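Local structure of ureidoglycolate hydrolase (Arabidopsis thaliana, 4PXE) at residues K418-S421 and L422-K426; E406-S409 and P410-A414. The protein hydrolyses (S)-ureidoglycolate to glyoxylate, ammonium and carbon dioxide with the help of two manganese ions per subunit, completing purine breakdown without releasing urea. All blocks are in the same frame, centred on the assembly; numbering follows the deposited sequence.

Contact 1: residues K418-S421 and L422-K426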
loop_
_atom_site.group_PDB
_atom_site.type_symbol
_atom_site.label_atom_id
_atom_site.label_comp_id
_atom_site.label_asym_id
_atom_site.label_seq_id
_atom_site.Cartn_x
_atom_site.Cartn_y
_atom_site.Cartn_z
ATOM N N LYS A 418 41.406 -1.594 -7.343
ATOM C CA LYS A 418 42.813 -1.225 -7.476
ATOM C C LYS A 418 43.034 0.248 -7.180
ATOM O O LYS A 418 43.992 0.595 -6.482
ATOM C CB LYS A 418 43.336 -1.561 -8.871
ATOM C CG LYS A 418 43.482 -3.047 -9.140
ATOM C CD LYS A 418 43.892 -3.271 -10.583
ATOM C CE LYS A 418 44.013 -4.742 -10.897
ATOM N NZ LYS A 418 44.154 -4.969 -12.360
ATOM N N VAL A 419 42.174 1.114 -7.706
ATOM C CA VAL A 419 42.288 2.540 -7.413
ATOM C C VAL A 419 42.096 2.800 -5.920
ATOM O O VAL A 419 42.829 3.585 -5.315
ATOM C CB VAL A 419 41.300 3.371 -8.246
ATOM C CG1 VAL A 419 41.311 4.843 -7.800
ATOM C CG2 VAL A 419 41.625 3.247 -9.728
ATOM N N LEU A 420 41.133 2.116 -5.314
ATOM C CA LEU A 420 40.922 2.240 -3.876
ATOM C C LEU A 420 42.148 1.800 -3.073
ATOM O O LEU A 420 42.586 2.515 -2.168
ATOM C CB LEU A 420 39.692 1.450 -3.447
ATOM C CG LEU A 420 39.365 1.523 -1.956
ATOM C CD1 LEU A 420 39.120 2.962 -1.513
ATOM C CD2 LEU A 420 38.146 0.652 -1.639
ATOM N N SER A 421 42.702 0.637 -3.415
ATOM C CA SER A 421 43.902 0.128 -2.754
ATOM C C SER A 421 45.050 1.126 -2.823
ATOM O O SER A 421 45.715 1.418 -1.818
ATOM C CB SER A 421 44.351 -1.173 -3.413
ATOM O OG SER A 421 43.405 -2.212 -3.228
ATOM N N LEU A 422 45.298 1.635 -4.021
ATOM C CA LEU A 422 46.454 2.495 -4.240
ATOM C C LEU A 422 46.241 3.863 -3.601
ATOM O O LEU A 422 47.179 4.454 -3.066
ATOM C CB LEU A 422 46.735 2.615 -5.743
ATOM C CG LEU A 422 48.030 3.316 -6.151
ATOM C CD1 LEU A 422 49.247 2.746 -5.402
ATOM C CD2 LEU A 422 48.202 3.180 -7.647
ATOM N N THR A 423 45.013 4.367 -3.635
ATOM C CA THR A 423 44.713 5.643 -2.988
ATOM C C THR A 423 44.821 5.527 -1.463
ATOM O O THR A 423 45.382 6.414 -0.811
ATOM C CB THR A 423 43.307 6.173 -3.382
ATOM O OG1 THR A 423 43.201 6.250 -4.811
ATOM C CG2 THR A 423 43.083 7.563 -2.804
ATOM N N LEU A 424 44.318 4.434 -0.893
ATOM C CA LEU A 424 44.464 4.168 0.544
ATOM C C LEU A 424 45.938 4.145 0.930
ATOM O O LEU A 424 46.323 4.710 1.956
ATOM C CB LEU A 424 43.840 2.819 0.911
ATOM C CG LEU A 424 42.314 2.738 0.954
ATOM C CD1 LEU A 424 41.893 1.286 1.090
ATOM C CD2 LEU A 424 41.746 3.577 2.096
ATOM N N ALA A 425 46.735 3.458 0.120
ATOM C CA ALA A 425 48.163 3.297 0.377
ATOM C C ALA A 425 48.853 4.651 0.360
ATOM O O ALA A 425 49.646 4.969 1.261
ATOM C CB ALA A 425 48.777 2.375 -0.668
ATOM N N LYS A 426 48.564 5.450 -0.665
ATOM C CA LYS A 426 49.176 6.771 -0.788
ATOM C C LYS A 426 48.818 7.659 0.397
ATOM O O LYS A 426 49.680 8.334 0.968
ATOM C CB LYS A 426 48.775 7.444 -2.099
ATOM C CG LYS A 426 49.339 6.781 -3.341
ATOM C CD LYS A 426 48.830 7.469 -4.602
ATOM C CE LYS A 426 49.456 6.858 -5.850
ATOM N NZ LYS A 426 50.945 6.960 -5.856
#

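Contact 2: residues E406-S409 and P410-A414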
loop_
_atom_site.group_PDB
_atom_site.type_symbol
_atom_site.label_atom_id
_atom_site.label_comp_id
_atom_site.label_asym_id
_atom_site.label_seq_id
_atom_site.Cartn_x
_atom_site.Cartn_y
_atom_site.Cartn_z
ATOM N N GLU A 406 20.544 -3.512 -12.585
ATOM C CA GLU A 406 21.821 -2.955 -12.144
ATOM C C GLU A 406 22.959 -3.955 -12.356
ATOM O O GLU A 406 22.840 -5.124 -11.995
ATOM C CB GLU A 406 21.708 -2.597 -10.662
ATOM C CG GLU A 406 22.926 -1.923 -10.044
ATOM C CD GLU A 406 22.674 -1.658 -8.581
ATOM O OE1 GLU A 406 23.002 -2.540 -7.768
ATOM O OE2 GLU A 406 22.093 -0.596 -8.260
ATOM N N TYR A 407 24.064 -3.500 -12.941
ATOM C CA TYR A 407 25.193 -4.392 -13.208
ATOM C C TYR A 407 26.492 -3.622 -13.343
ATOM O O TYR A 407 26.543 -2.600 -14.031
ATOM C CB TYR A 407 24.946 -5.189 -14.501
ATOM C CG TYR A 407 26.068 -6.146 -14.836
ATOM C CD1 TYR A 407 26.112 -7.408 -14.266
ATOM C CD2 TYR A 407 27.083 -5.789 -15.728
ATOM C CE1 TYR A 407 27.137 -8.296 -14.563
ATOM C CE2 TYR A 407 28.110 -6.672 -16.030
ATOM C CZ TYR A 407 28.132 -7.916 -15.443
ATOM O OH TYR A 407 29.161 -8.782 -15.732
ATOM N N SER A 408 27.538 -4.120 -12.690
ATOM C CA SER A 408 28.905 -3.676 -12.960
ATOM C C SER A 408 29.744 -4.943 -13.180
ATOM O O SER A 408 29.565 -5.943 -12.483
ATOM C CB SER A 408 29.440 -2.843 -11.796
ATOM O OG SER A 408 30.682 -2.254 -12.138
ATOM N N SER A 409 30.646 -4.921 -14.156
ATOM C CA SER A 409 31.391 -6.131 -14.504
ATOM C C SER A 409 32.472 -6.446 -13.478
ATOM O O SER A 409 32.885 -5.570 -12.719
ATOM C CB SER A 409 32.030 -5.979 -15.890
ATOM O OG SER A 409 33.075 -5.024 -15.848
ATOM N N PRO A 410 32.938 -7.704 -13.446
ATOM C CA PRO A 410 34.074 -8.053 -12.588
ATOM C C PRO A 410 35.292 -7.170 -12.855
ATOM O O PRO A 410 35.972 -6.784 -11.900
ATOM C CB PRO A 410 34.331 -9.528 -12.937
ATOM C CG PRO A 410 32.953 -10.031 -13.288
ATOM C CD PRO A 410 32.315 -8.897 -14.052
ATOM N N GLU A 411 35.550 -6.825 -14.114
ATOM C CA GLU A 411 36.679 -5.942 -14.422
ATOM C C GLU A 411 36.451 -4.534 -13.893
ATOM O O GLU A 411 37.370 -3.915 -13.343
ATOM C CB GLU A 411 36.940 -5.861 -15.920
ATOM C CG GLU A 411 38.253 -5.180 -16.203
ATOM C CD GLU A 411 38.233 -4.345 -17.451
ATOM O OE1 GLU A 411 37.195 -4.314 -18.158
ATOM O OE2 GLU A 411 39.276 -3.721 -17.726
ATOM N N ASP A 412 35.244 -4.013 -14.074
ATOM C CA ASP A 412 34.965 -2.677 -13.564
ATOM C C ASP A 412 35.156 -2.597 -12.062
ATOM O O ASP A 412 35.749 -1.638 -11.561
ATOM C CB ASP A 412 33.596 -2.195 -14.017
ATOM C CG ASP A 412 33.627 -1.688 -15.454
ATOM O OD1 ASP A 412 34.715 -1.259 -15.907
ATOM O OD2 ASP A 412 32.597 -1.707 -16.134
ATOM N N MET A 413 34.686 -3.611 -11.340
ATOM C CA MET A 413 34.876 -3.652 -9.900
ATOM C C MET A 413 36.349 -3.778 -9.531
ATOM O O MET A 413 36.825 -3.073 -8.639
ATOM C CB MET A 413 34.063 -4.784 -9.275
ATOM C CG MET A 413 32.560 -4.587 -9.417
ATOM S SD MET A 413 31.586 -5.814 -8.502
ATOM C CE MET A 413 31.923 -7.300 -9.459
ATOM N N ALA A 414 37.069 -4.678 -10.200
ATOM C CA ALA A 414 38.484 -4.872 -9.911
ATOM C C ALA A 414 39.274 -3.588 -10.124
ATOM O O ALA A 414 40.161 -3.274 -9.328
ATOM C CB ALA A 414 39.046 -6.001 -10.766
#

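Contact 1: residues K418-S421 and L422-K426
Thr423 turns its hydroxyl back onto the carbonyl of Val419, one turn earlier in helix 410-429, the C-terminal helix of this M20-family subunit. The regular alpha-helical i to i+4 pattern runs through the whole segment: the amides of Leu422, Leu424 and Ala425 bond to the carbonyls of Lys418, Leu420 and Ser421. Val419 O takes two donors from Thr423. It is Val419 O that receives Thr423 N at 2.9 Å and, from the opposite face of its carbonyl plane, Thr423 OG1 at 2.7 Å, the hydroxyl standing 37° out of that plane. With OG1 anti to its own carbonyl carbon (chi1 -55°), the hydroxyl is swung back along the helix, and its polarity is spent on the backbone while the side chain rests on Met358 and Ala361 of helix 352-364. An alanine here would remove OG1 and CG2, and would probably cost Val419 O its second bond from Thr423 and thin the packing on Met358.

The packed side is aliphatic or small. Leu420 presses on Ala114 of helix 105-120, and the short Ser421 and Ala425 let that helix come close at Leu118; Ser421 OG is spent on the carbonyl of Val417. Leu422 lies against Leu9 and Ala10. The looser side belongs to the partly exposed lysines. Lys418 sends its extended chain away from 422-426, whereas Lys426 reaches Glu364 in a salt bridge, long flexible chains suiting a border with solvent. Between the leucines one turn apart, the branches meet at an angle, Leu420 CG lying 4.0 Å from Leu424 CD1.

Contact 2: residues E406-S409 and P410-A414
Ser409 points its hydroxyl at the amide of Asp412, in the first turn, and OG of Ser409 accepts from Asp412 N at 3.0 Å in a fairly straight bond (162° at the hydrogen). A chi1 of 69° sets OG between the backbone N and the carbonyl carbon of its own residue, the rotation that carries it over the first turn. The CA-CB bond of Asp412 points toward the loop, which brings Asp412 CB 3.4 Å from Ser409 OG, and a carboxylate suits this end of a helix, where its charge would probably be favoured by the helix dipole.

This is an N-cap: Ser409 closes the start of helix 410-429, and its own carbonyl takes the first i to i+4 bond, Ser409 O receiving Met413 N at 3.0 Å. Pro410 fits the first helical position because it has no amide hydrogen to satisfy. Tyr407 crosses the proline at about a right angle, touching it through the hydroxyl, with OH 3.6 Å from Pro410 CD.

On the buried side, Ser408 lays OG beside Asp412 CB at 3.5 Å, yet its hydrogen bond goes to the carbonyl of Pro395. Met413, bent at chi3 (-69°), curls its methyl back over the loop, CE lying 3.8 Å from Ser409 O; its flexible thioether chain also packs on Leu20 and on Ile394 of strand 389-394.

How the contacts relate
Contacts 1 and 2 are successive parts of helix 410-429: contact 2 caps its beginning and contact 1 lies farther along it, with centres about 18 Å apart and no direct touch between the two beyond their adjoining in sequence. Contact 2 sits slightly closer to the catalytic centre. The side chain of Ser408 is about 4 Å from that of Ile209, a substrate-binding residue, and about 12 Å from a manganese ion, while Glu406, at the start of the same segment, bonds to the backbone amide of the metal ligand Asp103. Contact 1 packs its segment between helices 105-120 and 352-364; the side chain of Leu420 is about 14 Å from a manganese ion.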